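Local coordinates for NigD-like protein (Bacteroides vulgatus ATCC 8482, PDB 3K6O) that is of unknown function but belongs to the NigD-like family, in which an N-terminal OB domain is joined to a C-terminal beta sandwich, at residues Thr14-Lys24 / Leu53-Ser64; Thr83-Ile91 / Met169-Tyr177. All blocks are in the same frame, centred on the assembly; numbering follows the deposited sequence.

Contact 1: Thr14-Lys24 / Leu53-Ser64; sequences TVTIAMATVEK and LKAGERIFGNYS
Tyr63 reaches across to the backbone of Ala18, its OH donating to Ala18 O at 2.8 Å. Gly61 N meets that oxygen from the opposite face of the carbonyl plane at 2.9 Å, so two donors grip one acceptor. Tyr63 CG is only roughly anti to the carbonyl carbon, as chi1 of -34° leans the ring over Gly61, where any CB would strike the hydroxyl, hence the glycine. Ala20 is suitably small, its CB 3.3 Å from Tyr63 OH. These residues line one face of an antiparallel pair, strands 16-23 and 58-64, within the N-terminal OB-type domain. On the other face, chi1 of -53° sets Ile17 CG1 beside the backbone N and leaves CG2 opposite that N, over the Phe60 ring in a CH-pi contact, 4.1 Å from Phe60's centroid, while Ile17 CD1 packs on CB and CG of Asn62, whose OD1 accepts from Asn80 ND2. Met19, a selenomethionine, adds an oblique Met-aromatic contact, SE 3.9 Å from Phe60 CD1. Thr21 OG1 approaches the edge of the Arg58 guanidinium and takes a weak bond from Arg58 NH1 at 3.1 Å; NH2 forms a salt bridge to Asp36, and NE bonds Ser171. A leucine in place of this arginine would probably leave the Asp36 carboxylate without this countercharge and Ser171 OG without this donor. Just before strand 58-64, Lys54 to Glu57 form a type II turn with Gly56 at its positive-phi position, and Val22 CG1 packs 3.8 Å from Leu53 CB. At the outer end, like-charged Lys24 NZ and Lys54 NZ share one water.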
loop_
_atom_site.group_PDB
_atom_site.type_symbol
_atom_site.label_atom_id
_atom_site.label_comp_id
_atom_site.label_asym_id
_atom_site.label_seq_id
_atom_site.Cartn_x
_atom_site.Cartn_y
_atom_site.Cartn_z
ATOM N N THR A 14 6.231 16.447 15.537
ATOM C CA THR A 14 5.077 17.415 15.428
ATOM C C THR A 14 4.141 17.215 14.214
ATOM O O THR A 14 3.073 17.843 14.133
ATOM C CB THR A 14 5.572 18.882 15.429
ATOM O OG1 THR A 14 4.447 19.761 15.345
ATOM C CG2 THR A 14 6.549 19.162 14.251
ATOM N N VAL A 15 4.546 16.394 13.253
ATOM C CA VAL A 15 3.696 16.061 12.112
ATOM C C VAL A 15 3.724 14.558 11.995
ATOM O O VAL A 15 4.684 13.924 12.421
ATOM C CB VAL A 15 4.211 16.646 10.766
ATOM C CG1 VAL A 15 4.187 18.195 10.761
ATOM C CG2 VAL A 15 5.609 16.098 10.438
ATOM N N THR A 16 2.669 13.998 11.419
ATOM C CA THR A 16 2.585 12.579 11.174
ATOM C C THR A 16 2.677 12.334 9.691
ATOM O O THR A 16 1.922 12.915 8.931
ATOM C CB THR A 16 1.249 12.038 11.652
ATOM O OG1 THR A 16 1.085 12.337 13.051
ATOM C CG2 THR A 16 1.132 10.543 11.377
ATOM N N ILE A 17 3.603 11.467 9.276
ATOM C CA ILE A 17 3.651 11.021 7.913
ATOM C C ILE A 17 3.017 9.619 7.861
ATOM O O ILE A 17 3.617 8.652 8.360
ATOM C CB ILE A 17 5.094 10.975 7.355
ATOM C CG1 ILE A 17 5.820 12.316 7.555
ATOM C CG2 ILE A 17 5.066 10.597 5.874
ATOM C CD1 ILE A 17 5.090 13.540 6.963
ATOM N N ALA A 18 1.841 9.499 7.236
ATOM C CA ALA A 18 1.146 8.205 7.185
ATOM C C ALA A 18 0.216 8.049 5.991
ATOM O O ALA A 18 -0.198 9.031 5.369
ATOM C CB ALA A 18 0.384 7.930 8.491
HETATM N N MSE A 19 -0.114 6.791 5.697
HETATM C CA MSE A 19 -1.083 6.463 4.667
HETATM C C MSE A 19 -2.482 6.921 5.067
HETATM O O MSE A 19 -2.804 7.062 6.261
HETATM C CB MSE A 19 -1.124 4.955 4.435
HETATM C CG MSE A 19 0.192 4.338 3.986
HETATM SE SE MSE A 19 0.539 4.724 2.123
HETATM C CE MSE A 19 -1.060 4.395 1.287
ATOM N N ALA A 20 -3.307 7.160 4.058
ATOM C CA ALA A 20 -4.706 7.373 4.262
ATOM C C ALA A 20 -5.479 7.077 2.995
ATOM O O ALA A 20 -4.933 7.041 1.900
ATOM C CB ALA A 20 -4.966 8.824 4.742
ATOM N N THR A 21 -6.765 6.852 3.146
ATOM C CA THR A 21 -7.632 6.655 2.012
ATOM C C THR A 21 -8.660 7.746 2.054
ATOM O O THR A 21 -9.227 8.029 3.087
ATOM C CB THR A 21 -8.328 5.268 2.047
ATOM O OG1 THR A 21 -7.353 4.231 2.256
ATOM C CG2 THR A 21 -9.060 4.987 0.706
ATOM N N VAL A 22 -8.862 8.378 0.921
ATOM C CA VAL A 22 -9.871 9.397 0.763
ATOM C C VAL A 22 -11.247 8.736 0.771
ATOM O O VAL A 22 -11.456 7.691 0.163
ATOM C CB VAL A 22 -9.659 10.155 -0.574
ATOM C CG1 VAL A 22 -10.761 11.217 -0.796
ATOM C CG2 VAL A 22 -8.268 10.783 -0.634
ATOM N N GLU A 23 -12.199 9.344 1.459
ATOM C CA GLU A 23 -13.568 8.900 1.366
ATOM C C GLU A 23 -14.466 10.108 1.286
ATOM O O GLU A 23 -14.036 11.214 1.541
ATOM C CB GLU A 23 -13.909 7.975 2.530
ATOM C CG GLU A 23 -13.049 6.710 2.598
ATOM C CD GLU A 23 -13.267 5.727 1.418
ATOM O OE1 GLU A 23 -14.169 5.913 0.568
ATOM O OE2 GLU A 23 -12.500 4.758 1.336
ATOM N N LYS A 24 -15.699 9.870 0.858
ATOM C CA LYS A 24 -16.724 10.890 0.726
ATOM C C LYS A 24 -18.081 10.321 1.111
ATOM O O LYS A 24 -18.347 9.157 0.900
ATOM C CB LYS A 24 -16.815 11.418 -0.706
ATOM C CG LYS A 24 -15.557 12.058 -1.197
ATOM C CD LYS A 24 -15.704 12.662 -2.586
ATOM C CE LYS A 24 -16.252 14.026 -2.566
ATOM N NZ LYS A 24 -16.261 14.594 -3.941
ATOM N N LEU A 53 -9.987 15.334 -4.530
ATOM C CA LEU A 53 -9.678 13.953 -4.277
ATOM C C LEU A 53 -10.979 13.165 -4.294
ATOM O O LEU A 53 -12.023 13.661 -3.891
ATOM C CB LEU A 53 -8.928 13.786 -2.952
ATOM C CG LEU A 53 -7.516 14.368 -2.986
ATOM C CD1 LEU A 53 -6.913 14.460 -1.603
ATOM C CD2 LEU A 53 -6.629 13.542 -3.901
ATOM N N LYS A 54 -10.901 11.944 -4.802
ATOM C CA LYS A 54 -12.065 11.091 -4.963
ATOM C C LYS A 54 -11.981 9.925 -3.999
ATOM O O LYS A 54 -10.893 9.464 -3.655
ATOM C CB LYS A 54 -12.153 10.540 -6.398
ATOM C CG LYS A 54 -12.177 11.578 -7.526
ATOM C CD LYS A 54 -13.476 12.433 -7.452
ATOM C CE LYS A 54 -13.418 13.715 -8.309
ATOM N NZ LYS A 54 -14.051 14.870 -7.563
ATOM N N ALA A 55 -13.146 9.419 -3.626
ATOM C CA ALA A 55 -13.265 8.285 -2.734
ATOM C C ALA A 55 -12.468 7.119 -3.271
ATOM O O ALA A 55 -12.494 6.860 -4.451
ATOM C CB ALA A 55 -14.713 7.915 -2.589
ATOM N N GLY A 56 -11.721 6.449 -2.399
ATOM C CA GLY A 56 -10.923 5.304 -2.775
ATOM C C GLY A 56 -9.507 5.651 -3.173
ATOM O O GLY A 56 -8.665 4.782 -3.205
ATOM N N GLU A 57 -9.218 6.905 -3.482
ATOM C CA GLU A 57 -7.849 7.253 -3.756
ATOM C C GLU A 57 -7.032 7.088 -2.479
ATOM O O GLU A 57 -7.501 7.358 -1.360
ATOM C CB GLU A 57 -7.703 8.681 -4.317
ATOM C CG GLU A 57 -8.082 8.862 -5.806
ATOM C CD GLU A 57 -7.713 10.245 -6.341
ATOM O OE1 GLU A 57 -6.572 10.454 -6.812
ATOM O OE2 GLU A 57 -8.557 11.141 -6.260
ATOM N N ARG A 58 -5.785 6.700 -2.667
ATOM C CA ARG A 58 -4.899 6.428 -1.572
ATOM C C ARG A 58 -3.789 7.479 -1.570
ATOM O O ARG A 58 -3.229 7.786 -2.639
ATOM C CB ARG A 58 -4.275 5.071 -1.814
ATOM C CG ARG A 58 -3.466 4.560 -0.664
ATOM C CD ARG A 58 -4.170 3.484 0.081
ATOM N NE ARG A 58 -3.291 2.790 1.043
ATOM C CZ ARG A 58 -3.466 2.803 2.367
ATOM N NH1 ARG A 58 -4.464 3.485 2.922
ATOM N NH2 ARG A 58 -2.631 2.117 3.141
ATOM N N ILE A 59 -3.440 7.990 -0.383
ATOM C CA ILE A 59 -2.318 8.929 -0.269
ATOM C C ILE A 59 -1.303 8.536 0.805
ATOM O O ILE A 59 -1.628 7.850 1.784
ATOM C CB ILE A 59 -2.828 10.385 -0.010
ATOM C CG1 ILE A 59 -3.444 10.546 1.390
ATOM C CG2 ILE A 59 -3.843 10.752 -1.068
ATOM C CD1 ILE A 59 -3.820 12.001 1.754
ATOM N N PHE A 60 -0.077 9.019 0.631
ATOM C CA PHE A 60 0.953 8.991 1.664
ATOM C C PHE A 60 1.094 10.464 2.039
ATOM O O PHE A 60 1.555 11.298 1.237
ATOM C CB PHE A 60 2.232 8.380 1.079
ATOM C CG PHE A 60 3.320 8.109 2.075
ATOM C CD1 PHE A 60 3.077 7.421 3.252
ATOM C CD2 PHE A 60 4.619 8.487 1.801
ATOM C CE1 PHE A 60 4.120 7.149 4.156
ATOM C CE2 PHE A 60 5.656 8.224 2.692
ATOM C CZ PHE A 60 5.413 7.549 3.856
ATOM N N GLY A 61 0.640 10.803 3.237
ATOM C CA GLY A 61 0.421 12.189 3.581
ATOM C C GLY A 61 1.162 12.692 4.790
ATOM O O GLY A 61 1.712 11.915 5.558
ATOM N N ASN A 62 1.165 14.022 4.917
ATOM C CA ASN A 62 1.772 14.755 6.005
ATOM C C ASN A 62 0.678 15.557 6.738
ATOM O O ASN A 62 0.180 16.522 6.196
ATOM C CB ASN A 62 2.843 15.700 5.425
ATOM C CG ASN A 62 3.539 16.519 6.472
ATOM O OD1 ASN A 62 3.001 16.778 7.553
ATOM N ND2 ASN A 62 4.745 16.958 6.155
ATOM N N TYR A 63 0.336 15.146 7.958
ATOM C CA TYR A 63 -0.764 15.724 8.736
ATOM C C TYR A 63 -0.271 16.356 10.013
ATOM O O TYR A 63 0.709 15.900 10.601
ATOM C CB TYR A 63 -1.809 14.638 9.090
ATOM C CG TYR A 63 -1.956 13.587 8.021
ATOM C CD1 TYR A 63 -2.444 13.925 6.758
ATOM C CD2 TYR A 63 -1.582 12.278 8.248
ATOM C CE1 TYR A 63 -2.559 12.986 5.735
ATOM C CE2 TYR A 63 -1.693 11.297 7.216
ATOM C CZ TYR A 63 -2.177 11.681 5.967
ATOM O OH TYR A 63 -2.290 10.783 4.947
ATOM N N SER A 64 -0.968 17.417 10.429
ATOM C CA SER A 64 -0.865 17.979 11.757
ATOM C C SER A 64 -2.203 17.836 12.440
ATOM O O SER A 64 -3.232 18.339 11.952
ATOM C CB SER A 64 -0.514 19.471 11.712
ATOM O OG SER A 64 0.766 19.711 11.156
HETATM O O HOH W 1 -13.650 15.436 -4.479
#

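Contact 2: Thr83-Ile91 / Met169-Tyr177; sequences TLVPVQKII and MVSFKLDDY
Val85 presses CG1 against Met169 CG at 3.7 Å, meeting the bent selenomethionine obliquely. Pro86 follows, its puckered ring set against the backbone, CD 3.4 Å from Met169 O; having no N-H to offer, it suits a place where only its carbonyl pairs. Strands 87-89 and 169-173 run parallel, Ser171 N bonding Pro86 O at 3.1 Å, Ser171 O receiving Gln88 N, and Lys173 N bonding Gln88 O at 3.0 Å. On one face Val170 CG2 makes a bump that meets Pro86 O and the side of the Gln88 chain and lies over one face of the Phe172 ring near its rim. Gln88 and Phe172 run side by side, CB of Gln88 3.7 Å from Phe172 CD1. The opposite face carries Val87 CG1, set on the aliphatic part of Lys173 at CG. Farther along, Ile90 CD1 enters a hollow edged by the carbonyls of Lys173 and Leu174, Leu174 CD2 and the Tyr177 ring, whose CD2 is 3.9 Å away; isoleucine's long CG1-CD1 arm reaches them. On the nearby backbone a water accepts from Ile90 N and donates to Lys173 O and Asp175 OD2, so a single bridging molecule continues the link past the last direct bond.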
loop_
_atom_site.group_PDB
_atom_site.type_symbol
_atom_site.label_atom_id
_atom_site.label_comp_id
_atom_site.label_asym_id
_atom_site.label_seq_id
_atom_site.Cartn_x
_atom_site.Cartn_y
_atom_site.Cartn_z
ATOM N N THR A 83 1.446 12.627 -1.351
ATOM C CA THR A 83 1.629 12.114 -2.701
ATOM C C THR A 83 0.623 11.016 -2.955
ATOM O O THR A 83 0.184 10.341 -2.016
ATOM C CB THR A 83 3.068 11.626 -2.952
ATOM O OG1 THR A 83 3.226 11.358 -4.352
ATOM C CG2 THR A 83 3.393 10.357 -2.137
ATOM N N LEU A 84 0.194 10.871 -4.205
ATOM C CA LEU A 84 -0.757 9.824 -4.553
ATOM C C LEU A 84 -0.076 8.479 -4.553
ATOM O O LEU A 84 1.038 8.327 -5.049
ATOM C CB LEU A 84 -1.378 10.062 -5.927
ATOM C CG LEU A 84 -2.419 11.180 -5.972
ATOM C CD1 LEU A 84 -2.873 11.414 -7.426
ATOM C CD2 LEU A 84 -3.604 10.858 -5.045
ATOM N N VAL A 85 -0.771 7.488 -4.029
ATOM C CA VAL A 85 -0.275 6.110 -4.036
ATOM C C VAL A 85 -1.167 5.271 -4.930
ATOM O O VAL A 85 -2.350 5.176 -4.702
ATOM C CB VAL A 85 -0.212 5.565 -2.618
ATOM C CG1 VAL A 85 0.139 4.065 -2.629
ATOM C CG2 VAL A 85 0.805 6.413 -1.770
ATOM N N PRO A 86 -0.601 4.654 -5.978
ATOM C CA PRO A 86 -1.449 3.817 -6.813
ATOM C C PRO A 86 -2.014 2.618 -6.062
ATOM O O PRO A 86 -1.330 2.037 -5.232
ATOM C CB PRO A 86 -0.515 3.343 -7.958
ATOM C CG PRO A 86 0.852 3.821 -7.635
ATOM C CD PRO A 86 0.767 4.820 -6.504
ATOM N N VAL A 87 -3.258 2.266 -6.362
ATOM C CA VAL A 87 -3.934 1.147 -5.752
ATOM C C VAL A 87 -4.081 0.106 -6.825
ATOM O O VAL A 87 -4.621 0.423 -7.880
ATOM C CB VAL A 87 -5.326 1.534 -5.211
ATOM C CG1 VAL A 87 -6.044 0.260 -4.744
ATOM C CG2 VAL A 87 -5.186 2.503 -4.022
ATOM N N GLN A 88 -3.555 -1.108 -6.585
ATOM C CA GLN A 88 -3.618 -2.222 -7.548
ATOM C C GLN A 88 -4.446 -3.375 -7.019
ATOM O O GLN A 88 -4.513 -3.623 -5.804
ATOM C CB GLN A 88 -2.213 -2.736 -7.957
ATOM C CG GLN A 88 -1.514 -1.853 -8.918
ATOM C CD GLN A 88 -0.179 -2.395 -9.418
ATOM O OE1 GLN A 88 -0.031 -3.594 -9.814
ATOM N NE2 GLN A 88 0.796 -1.516 -9.436
ATOM N N LYS A 89 -5.094 -4.074 -7.941
ATOM C CA LYS A 89 -5.827 -5.271 -7.593
ATOM C C LYS A 89 -4.861 -6.444 -7.549
ATOM O O LYS A 89 -3.901 -6.480 -8.301
ATOM C CB LYS A 89 -6.851 -5.596 -8.679
ATOM C CG LYS A 89 -8.015 -4.615 -8.762
ATOM C CD LYS A 89 -8.590 -4.663 -10.215
ATOM C CE LYS A 89 -9.723 -3.669 -10.429
ATOM N NZ LYS A 89 -9.232 -2.231 -10.465
ATOM N N ILE A 90 -5.183 -7.429 -6.722
ATOM C CA ILE A 90 -4.607 -8.769 -6.854
ATOM C C ILE A 90 -4.993 -9.381 -8.219
ATOM O O ILE A 90 -6.087 -9.163 -8.744
ATOM C CB ILE A 90 -5.029 -9.647 -5.668
ATOM C CG1 ILE A 90 -4.349 -9.108 -4.396
ATOM C CG2 ILE A 90 -4.703 -11.175 -5.927
ATOM C CD1 ILE A 90 -4.757 -9.788 -3.075
ATOM N N ILE A 91 -4.067 -10.112 -8.817
ATOM C CA ILE A 91 -4.365 -10.863 -10.029
ATOM C C ILE A 91 -4.020 -12.347 -9.862
ATOM O O ILE A 91 -3.260 -12.743 -8.983
ATOM C CB ILE A 91 -3.596 -10.300 -11.258
ATOM C CG1 ILE A 91 -2.105 -10.428 -11.070
ATOM C CG2 ILE A 91 -3.969 -8.814 -11.550
ATOM C CD1 ILE A 91 -1.274 -10.127 -12.413
HETATM N N MSE A 169 5.799 3.576 -4.147
HETATM C CA MSE A 169 4.873 3.040 -3.187
HETATM C C MSE A 169 3.668 2.548 -3.943
HETATM O O MSE A 169 3.263 3.169 -4.924
HETATM C CB MSE A 169 4.418 4.116 -2.230
HETATM C CG MSE A 169 3.514 3.584 -1.164
HETATM SE SE MSE A 169 4.496 3.052 0.428
HETATM C CE MSE A 169 4.877 4.946 0.800
ATOM N N VAL A 170 3.101 1.429 -3.482
ATOM C CA VAL A 170 1.880 0.887 -4.025
ATOM C C VAL A 170 1.099 0.208 -2.892
ATOM O O VAL A 170 1.696 -0.314 -1.909
ATOM C CB VAL A 170 2.189 -0.130 -5.147
ATOM C CG1 VAL A 170 3.026 -1.229 -4.576
ATOM C CG2 VAL A 170 0.921 -0.731 -5.724
ATOM N N SER A 171 -0.227 0.229 -3.029
ATOM C CA SER A 171 -1.127 -0.449 -2.112
ATOM C C SER A 171 -1.938 -1.437 -2.916
ATOM O O SER A 171 -2.570 -1.036 -3.878
ATOM C CB SER A 171 -2.067 0.529 -1.431
ATOM O OG SER A 171 -1.392 1.269 -0.446
ATOM N N PHE A 172 -1.882 -2.722 -2.534
ATOM C CA PHE A 172 -2.664 -3.771 -3.152
ATOM C C PHE A 172 -3.879 -4.028 -2.328
ATOM O O PHE A 172 -3.753 -4.294 -1.172
ATOM C CB PHE A 172 -1.834 -5.039 -3.212
ATOM C CG PHE A 172 -0.577 -4.889 -4.043
ATOM C CD1 PHE A 172 -0.644 -4.995 -5.417
ATOM C CD2 PHE A 172 0.652 -4.638 -3.448
ATOM C CE1 PHE A 172 0.480 -4.860 -6.191
ATOM C CE2 PHE A 172 1.815 -4.508 -4.215
ATOM C CZ PHE A 172 1.717 -4.606 -5.593
ATOM N N LYS A 173 -5.064 -3.961 -2.915
ATOM C CA LYS A 173 -6.267 -4.332 -2.206
ATOM C C LYS A 173 -6.283 -5.814 -1.883
ATOM O O LYS A 173 -6.194 -6.654 -2.788
ATOM C CB LYS A 173 -7.526 -3.970 -3.001
ATOM C CG LYS A 173 -7.885 -2.494 -2.918
ATOM C CD LYS A 173 -9.286 -2.189 -3.500
ATOM C CE LYS A 173 -10.421 -2.608 -2.513
ATOM N NZ LYS A 173 -10.180 -2.049 -1.143
ATOM N N LEU A 174 -6.438 -6.134 -0.602
ATOM C CA LEU A 174 -6.363 -7.536 -0.144
ATOM C C LEU A 174 -7.644 -8.349 -0.404
ATOM O O LEU A 174 -7.590 -9.564 -0.680
ATOM C CB LEU A 174 -5.955 -7.586 1.309
ATOM C CG LEU A 174 -4.440 -7.362 1.553
ATOM C CD1 LEU A 174 -4.111 -7.198 3.053
ATOM C CD2 LEU A 174 -3.574 -8.489 0.956
ATOM N N ASP A 175 -8.773 -7.653 -0.338
ATOM C CA ASP A 175 -10.101 -8.201 -0.518
ATOM C C ASP A 175 -10.234 -9.464 0.314
ATOM O O ASP A 175 -10.189 -9.356 1.549
ATOM C CB ASP A 175 -10.403 -8.392 -2.008
ATOM C CG ASP A 175 -10.497 -7.066 -2.751
ATOM O OD1 ASP A 175 -10.945 -6.124 -2.129
ATOM O OD2 ASP A 175 -10.108 -6.957 -3.931
ATOM N N ASP A 176 -10.360 -10.654 -0.307
ATOM C CA ASP A 176 -10.682 -11.821 0.497
ATOM C C ASP A 176 -9.450 -12.261 1.295
ATOM O O ASP A 176 -9.595 -13.067 2.148
ATOM C CB ASP A 176 -11.184 -13.019 -0.319
ATOM C CG ASP A 176 -12.477 -12.778 -1.061
ATOM O OD1 ASP A 176 -13.062 -11.675 -1.107
ATOM O OD2 ASP A 176 -12.957 -13.788 -1.574
ATOM N N TYR A 177 -8.257 -11.750 0.979
ATOM C CA TYR A 177 -7.017 -12.121 1.684
ATOM C C TYR A 177 -6.695 -11.188 2.892
ATOM O O TYR A 177 -5.639 -11.311 3.505
ATOM C CB TYR A 177 -5.865 -12.162 0.698
ATOM C CG TYR A 177 -6.095 -13.192 -0.371
ATOM C CD1 TYR A 177 -5.837 -14.510 -0.131
ATOM C CD2 TYR A 177 -6.628 -12.835 -1.615
ATOM C CE1 TYR A 177 -6.087 -15.485 -1.088
ATOM C CE2 TYR A 177 -6.894 -13.778 -2.578
ATOM C CZ TYR A 177 -6.610 -15.094 -2.315
ATOM O OH TYR A 177 -6.866 -16.006 -3.246
HETATM O O HOH W 2 -7.517 -7.205 -5.226
#

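Both contacts pair beta strands. Contact 1 has a buried middle with exposed lysines at its turn end; contact 2 lies nearer the centre of the chain, half of its touching residues are buried, and Pro86 is its exposed one. Contact 1 is an antiparallel pairing inside the N-terminal OB-type domain, with the larger interface and an aromatic and apolar cluster. Contact 2 is a shorter parallel pairing that brings strand 75-93 against a strand of the C-terminal beta sandwich family region, using aliphatic side chains against aromatic rings and aliphatic arms. They share a seam, because strands 58-66 and 75-93 are neighbours: Arg58 O probably bonds Val85 N, and Arg58 thus carries a charged side chain from contact 1 into contact 2.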